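Cytochrome P450 (Zobellia galactanivorans, PDB 6G5O) belongs to the cytochrome P450 family and binds a protoporphyrin IX haem whose iron carries a water in this model. Local coordinates at residues D64-D76 against T206-F218. Numbering follows the deposited sequence.
With HEM (protoporphyrin IX containing Fe), chain C.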
loop_
_atom_site.group_PDB
_atom_site.type_symbol
_atom_site.label_atom_id
_atom_site.label_comp_id
_atom_site.label_asym_id
_atom_site.label_seq_id
_atom_site.Cartn_x
_atom_site.Cartn_y
_atom_site.Cartn_z
ATOM N N ASP A 64 11.745 11.111 14.684
ATOM C CA ASP A 64 11.450 11.663 15.984
ATOM C C ASP A 64 10.382 10.870 16.710
ATOM O O ASP A 64 10.178 11.081 17.915
ATOM C CB ASP A 64 11.071 13.153 15.862
ATOM C CG ASP A 64 12.288 14.045 15.526
ATOM O OD1 ASP A 64 13.447 13.588 15.742
ATOM O OD2 ASP A 64 12.081 15.194 15.043
ATOM N N ILE A 65 9.720 9.954 15.997
ATOM C CA ILE A 65 8.634 9.176 16.595
ATOM C C ILE A 65 8.951 7.718 16.851
ATOM O O ILE A 65 8.169 7.064 17.523
ATOM C CB ILE A 65 7.298 9.271 15.838
ATOM C CG1 ILE A 65 7.275 8.406 14.557
ATOM C CG2 ILE A 65 6.972 10.716 15.523
ATOM C CD1 ILE A 65 5.878 8.222 13.974
ATOM N N ARG A 66 10.073 7.198 16.363
ATOM C CA ARG A 66 10.370 5.791 16.598
ATOM C C ARG A 66 11.849 5.488 16.500
ATOM O O ARG A 66 12.574 6.169 15.815
ATOM C CB ARG A 66 9.568 4.891 15.625
ATOM C CG ARG A 66 10.064 4.848 14.171
ATOM C CD ARG A 66 9.104 4.000 13.274
ATOM N NE ARG A 66 9.294 4.146 11.829
ATOM C CZ ARG A 66 10.260 3.571 11.098
ATOM N NH1 ARG A 66 11.172 2.769 11.659
ATOM N NH2 ARG A 66 10.323 3.810 9.776
ATOM N N ASP A 67 12.255 4.431 17.194
ATOM C CA ASP A 67 13.634 4.004 17.306
ATOM C C ASP A 67 13.875 2.647 16.606
ATOM O O ASP A 67 14.985 2.323 16.228
ATOM C CB ASP A 67 13.967 3.854 18.812
ATOM N N THR A 68 12.834 1.833 16.473
ATOM C CA THR A 68 12.965 0.456 15.989
ATOM C C THR A 68 13.054 0.321 14.448
ATOM O O THR A 68 12.170 0.794 13.698
ATOM C CB THR A 68 11.755 -0.357 16.460
ATOM O OG1 THR A 68 11.606 -0.214 17.882
ATOM C CG2 THR A 68 11.875 -1.843 16.080
ATOM N N ARG A 69 14.112 -0.346 14.002
ATOM C CA ARG A 69 14.391 -0.562 12.584
ATOM C C ARG A 69 13.368 -1.533 11.985
ATOM O O ARG A 69 13.172 -2.632 12.499
ATOM C CB ARG A 69 15.792 -1.148 12.410
ATOM C CG ARG A 69 16.147 -1.518 10.977
ATOM C CD ARG A 69 17.622 -1.922 10.848
ATOM N NE ARG A 69 18.498 -0.841 11.321
ATOM C CZ ARG A 69 18.776 0.301 10.668
ATOM N NH1 ARG A 69 18.288 0.575 9.458
ATOM N NH2 ARG A 69 19.560 1.201 11.237
ATOM N N GLN A 70 12.718 -1.122 10.911
ATOM C CA GLN A 70 11.725 -1.977 10.275
ATOM C C GLN A 70 12.379 -2.975 9.350
ATOM O O GLN A 70 13.433 -2.692 8.756
ATOM C CB GLN A 70 10.659 -1.139 9.599
ATOM C CG GLN A 70 9.835 -0.454 10.654
ATOM C CD GLN A 70 8.667 0.349 10.160
ATOM O OE1 GLN A 70 8.385 0.415 8.954
ATOM N NE2 GLN A 70 7.954 0.973 11.114
ATOM N N ILE A 71 11.798 -4.169 9.282
ATOM C CA ILE A 71 12.402 -5.322 8.601
ATOM C C ILE A 71 11.366 -6.023 7.683
ATOM O O ILE A 71 10.298 -6.387 8.168
ATOM C CB ILE A 71 12.956 -6.307 9.640
ATOM C CG1 ILE A 71 14.070 -5.596 10.451
ATOM C CG2 ILE A 71 13.520 -7.565 8.974
ATOM C CD1 ILE A 71 14.677 -6.417 11.563
ATOM N N PRO A 72 11.665 -6.200 6.382
ATOM C CA PRO A 72 12.972 -5.910 5.752
ATOM C C PRO A 72 13.167 -4.500 5.184
ATOM O O PRO A 72 14.208 -4.205 4.592
ATOM C CB PRO A 72 12.991 -6.889 4.548
ATOM C CG PRO A 72 11.800 -7.731 4.660
ATOM C CD PRO A 72 10.807 -6.942 5.452
ATOM N N PHE A 73 12.167 -3.657 5.372
ATOM C CA PHE A 73 12.079 -2.323 4.813
ATOM C C PHE A 73 13.306 -1.416 4.938
ATOM O O PHE A 73 13.650 -0.698 3.977
ATOM C CB PHE A 73 10.906 -1.664 5.487
ATOM C CG PHE A 73 10.609 -0.290 5.030
ATOM C CD1 PHE A 73 10.455 -0.000 3.689
ATOM C CD2 PHE A 73 10.366 0.717 5.983
ATOM C CE1 PHE A 73 10.149 1.279 3.298
ATOM C CE2 PHE A 73 10.036 1.992 5.594
ATOM C CZ PHE A 73 9.930 2.268 4.240
ATOM N N GLU A 74 13.949 -1.444 6.111
ATOM C CA GLU A 74 15.050 -0.519 6.426
ATOM C C GLU A 74 16.334 -1.292 6.501
ATOM O O GLU A 74 17.154 -1.065 7.379
ATOM C CB GLU A 74 14.755 0.259 7.745
ATOM C CG GLU A 74 13.827 1.441 7.490
ATOM C CD GLU A 74 13.172 2.114 8.701
ATOM O OE1 GLU A 74 12.963 1.471 9.758
ATOM O OE2 GLU A 74 12.803 3.328 8.542
ATOM N N VAL A 75 16.508 -2.223 5.575
ATOM C CA VAL A 75 17.712 -3.054 5.516
ATOM C C VAL A 75 18.131 -3.183 4.058
ATOM O O VAL A 75 17.270 -3.322 3.176
ATOM C CB VAL A 75 17.480 -4.463 6.137
ATOM C CG1 VAL A 75 18.759 -5.264 6.120
ATOM C CG2 VAL A 75 16.992 -4.362 7.576
ATOM N N ASP A 76 19.441 -3.163 3.819
ATOM C CA ASP A 76 20.003 -3.249 2.486
ATOM C C ASP A 76 20.531 -4.642 2.256
ATOM O O ASP A 76 20.833 -5.352 3.203
ATOM C CB ASP A 76 21.163 -2.263 2.302
ATOM C CG ASP A 76 20.710 -0.803 2.192
ATOM O OD1 ASP A 76 19.887 -0.478 1.266
ATOM O OD2 ASP A 76 21.204 0.040 3.009
ATOM N N THR A 206 15.071 -12.192 17.572
ATOM C CA THR A 206 14.771 -11.532 18.827
ATOM C C THR A 206 13.422 -10.818 18.754
ATOM O O THR A 206 12.879 -10.582 17.683
ATOM C CB THR A 206 15.777 -10.412 19.128
ATOM O OG1 THR A 206 15.684 -9.433 18.091
ATOM C CG2 THR A 206 17.234 -10.948 19.221
ATOM N N LYS A 207 12.935 -10.411 19.919
ATOM C CA LYS A 207 11.702 -9.683 20.020
ATOM C C LYS A 207 11.747 -8.360 19.289
ATOM O O LYS A 207 10.718 -7.957 18.710
ATOM C CB LYS A 207 11.351 -9.447 21.469
ATOM C CG LYS A 207 11.057 -10.707 22.236
ATOM C CD LYS A 207 10.587 -10.318 23.630
ATOM C CE LYS A 207 10.390 -11.546 24.515
ATOM N NZ LYS A 207 9.442 -11.171 25.609
ATOM N N GLU A 208 12.917 -7.694 19.332
ATOM C CA GLU A 208 13.148 -6.458 18.605
ATOM C C GLU A 208 13.035 -6.638 17.091
ATOM O O GLU A 208 12.517 -5.735 16.392
ATOM C CB GLU A 208 14.523 -5.854 18.952
ATOM C CG GLU A 208 14.921 -4.536 18.252
ATOM C CD GLU A 208 14.154 -3.276 18.742
ATOM O OE1 GLU A 208 13.175 -3.397 19.527
ATOM O OE2 GLU A 208 14.543 -2.140 18.344
ATOM N N GLU A 209 13.555 -7.748 16.578
ATOM C CA GLU A 209 13.424 -8.043 15.150
ATOM C C GLU A 209 11.965 -8.339 14.801
ATOM O O GLU A 209 11.491 -7.878 13.804
ATOM C CB GLU A 209 14.326 -9.195 14.737
ATOM C CG GLU A 209 15.785 -8.766 14.607
ATOM C CD GLU A 209 16.728 -9.946 14.636
ATOM O OE1 GLU A 209 16.587 -10.749 15.568
ATOM O OE2 GLU A 209 17.559 -10.118 13.714
ATOM N N VAL A 210 11.258 -9.069 15.642
ATOM C CA VAL A 210 9.862 -9.407 15.380
ATOM C C VAL A 210 9.063 -8.126 15.357
ATOM O O VAL A 210 8.208 -7.957 14.506
ATOM C CB VAL A 210 9.331 -10.434 16.419
ATOM C CG1 VAL A 210 7.814 -10.688 16.288
ATOM C CG2 VAL A 210 10.068 -11.740 16.226
ATOM N N LYS A 211 9.389 -7.193 16.245
ATOM C CA LYS A 211 8.665 -5.944 16.312
ATOM C C LYS A 211 8.879 -5.135 15.029
ATOM O O LYS A 211 7.959 -4.489 14.512
ATOM C CB LYS A 211 9.128 -5.152 17.535
ATOM C CG LYS A 211 8.448 -3.809 17.728
ATOM C CD LYS A 211 9.016 -3.085 18.939
ATOM C CE LYS A 211 8.422 -1.680 19.083
ATOM N NZ LYS A 211 8.698 -1.081 20.414
ATOM N N GLY A 212 10.119 -5.172 14.534
ATOM C CA GLY A 212 10.492 -4.596 13.243
ATOM C C GLY A 212 9.639 -5.070 12.048
ATOM O O GLY A 212 9.242 -4.260 11.204
ATOM N N VAL A 213 9.339 -6.361 12.007
ATOM C CA VAL A 213 8.498 -6.907 10.977
ATOM C C VAL A 213 7.033 -6.541 11.203
ATOM O O VAL A 213 6.304 -6.235 10.258
ATOM C CB VAL A 213 8.595 -8.450 10.942
ATOM C CG1 VAL A 213 7.678 -9.021 9.843
ATOM C CG2 VAL A 213 10.053 -8.875 10.732
ATOM N N MET A 214 6.605 -6.619 12.461
ATOM C CA MET A 214 5.185 -6.471 12.786
ATOM C C MET A 214 4.662 -5.041 12.720
ATOM O O MET A 214 3.559 -4.802 12.177
ATOM C CB MET A 214 4.863 -7.121 14.120
ATOM C CG MET A 214 4.976 -8.629 14.146
ATOM S SD MET A 214 4.086 -9.478 12.820
ATOM C CE MET A 214 2.410 -8.883 13.189
ATOM N N VAL A 215 5.448 -4.071 13.186
ATOM C CA VAL A 215 5.035 -2.665 13.030
ATOM C C VAL A 215 4.915 -2.289 11.540
ATOM O O VAL A 215 3.986 -1.574 11.117
ATOM C CB VAL A 215 6.030 -1.679 13.690
ATOM C CG1 VAL A 215 5.666 -0.228 13.331
ATOM C CG2 VAL A 215 6.062 -1.858 15.199
ATOM N N LEU A 216 5.907 -2.715 10.762
ATOM C CA LEU A 216 5.899 -2.499 9.333
ATOM C C LEU A 216 4.691 -3.106 8.683
ATOM O O LEU A 216 4.088 -2.496 7.836
ATOM C CB LEU A 216 7.142 -3.087 8.704
ATOM C CG LEU A 216 7.176 -3.199 7.177
ATOM C CD1 LEU A 216 7.149 -1.823 6.500
ATOM C CD2 LEU A 216 8.417 -4.024 6.797
ATOM N N THR A 217 4.365 -4.316 9.082
ATOM C CA THR A 217 3.213 -5.020 8.547
ATOM C C THR A 217 1.858 -4.309 8.813
ATOM O O THR A 217 1.017 -4.212 7.907
ATOM C CB THR A 217 3.204 -6.465 9.077
ATOM O OG1 THR A 217 4.388 -7.122 8.608
ATOM C CG2 THR A 217 2.019 -7.211 8.593
ATOM N N PHE A 218 1.641 -3.839 10.046
ATOM C CA PHE A 218 0.451 -3.044 10.367
ATOM C C PHE A 218 0.409 -1.732 9.620
ATOM O O PHE A 218 -0.651 -1.339 9.102
ATOM C CB PHE A 218 0.343 -2.727 11.858
ATOM C CG PHE A 218 -0.334 -3.789 12.633
ATOM C CD1 PHE A 218 0.384 -4.852 13.122
ATOM C CD2 PHE A 218 -1.708 -3.758 12.818
ATOM C CE1 PHE A 218 -0.265 -5.866 13.823
ATOM C CE2 PHE A 218 -2.356 -4.755 13.545
ATOM C CZ PHE A 218 -1.633 -5.816 14.047
HETATM C CHA HEM C . 6.802 -2.385 0.400
HETATM C CHB HEM C . 3.022 -0.397 -1.856
HETATM C CHC HEM C . 0.007 -3.150 0.698
HETATM C CHD HEM C . 3.691 -4.662 3.355
HETATM C C1A HEM C . 6.027 -1.626 -0.449
HETATM C C2A HEM C . 6.534 -0.703 -1.410
HETATM C C3A HEM C . 5.483 -0.179 -2.023
HETATM C C4A HEM C . 4.303 -0.725 -1.470
HETATM C CMA HEM C . 5.578 0.824 -3.125
HETATM C CAA HEM C . 7.985 -0.380 -1.762
HETATM C CBA HEM C . 8.592 0.501 -0.681
HETATM C CGA HEM C . 10.059 0.760 -0.942
HETATM O O1A HEM C . 10.781 1.080 -0.002
HETATM O O2A HEM C . 10.581 0.647 -2.066
HETATM C C1B HEM C . 1.876 -0.979 -1.354
HETATM C C2B HEM C . 0.609 -0.737 -1.923
HETATM C C3B HEM C . -0.278 -1.497 -1.196
HETATM C C4B HEM C . 0.551 -2.219 -0.180
HETATM C CMB HEM C . 0.304 0.208 -3.046
HETATM C CAB HEM C . -1.716 -1.727 -1.303
HETATM C CBB HEM C . -2.484 -1.351 -2.308
HETATM C C1C HEM C . 0.732 -3.817 1.650
HETATM C C2C HEM C . 0.192 -4.598 2.671
HETATM C C3C HEM C . 1.236 -4.989 3.471
HETATM C C4C HEM C . 2.412 -4.449 2.890
HETATM C CMC HEM C . -1.248 -4.956 2.863
HETATM C CAC HEM C . 1.199 -5.855 4.658
HETATM C CBC HEM C . 0.134 -6.417 5.223
HETATM C C1D HEM C . 4.840 -4.191 2.700
HETATM C C2D HEM C . 6.195 -4.547 3.159
HETATM C C3D HEM C . 7.070 -3.944 2.338
HETATM C C4D HEM C . 6.241 -3.169 1.408
HETATM C CMD HEM C . 6.492 -5.468 4.292
HETATM C CAD HEM C . 8.585 -4.020 2.410
HETATM C CBD HEM C . 9.243 -5.027 1.453
HETATM C CGD HEM C . 10.769 -5.067 1.670
HETATM O O1D HEM C . 11.360 -4.150 2.340
HETATM O O2D HEM C . 11.499 -6.006 1.200
HETATM N NA HEM C . 4.642 -1.593 -0.466
HETATM N NB HEM C . 1.799 -1.837 -0.336
HETATM N NC HEM C . 2.068 -3.701 1.796
HETATM N ND HEM C . 4.939 -3.382 1.657
HETATM FE FE HEM C . 3.461 -2.646 0.692
HETATM O O HOH W 1 14.189 -4.220 14.666
HETATM O O HOH W 2 3.268 -0.766 1.912
#
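G212 brings the backbone of helix 207-220 right up against Q70 and I71: with no side chain at G212, R69 O comes to 3.4 Å from G212 CA. I71 N then donates to G212 O over 3.2 Å, a fairly straight bond at hydrogen (162°) that nonetheless arrives above the carbonyl plane. A CA-H...O contact of 3.4 Å, V213 CA to I71 O, follows. L216 fills the tight end, where its CD2 lies 3.3 Å from I71 O and F73 CB packs on the same methyl. L216 carries its CG away from the backbone N (chi1 168°), and the turn at chi2 (65°) sets CD2 3.5 Å from the haem methyl CMD. This end of the contact forms part of the cytochrome P450 haem pocket, to which P72, F73, L216 and T217 belong; a cis peptide precedes P72. The Q70 chain runs out extended, laying its amide against V215 and L216, while NE2 sits over one face of the R66 guanidinium, which grips E74 end-on through NH1 and NH2. Toward the helix start the solvent side begins: a water bridges R69 O and E208 O. T68 still packs closely, its CG2 3.5 Å from OE2 of the exposed E208, with K211 CE passing T68 OG1 crosswise.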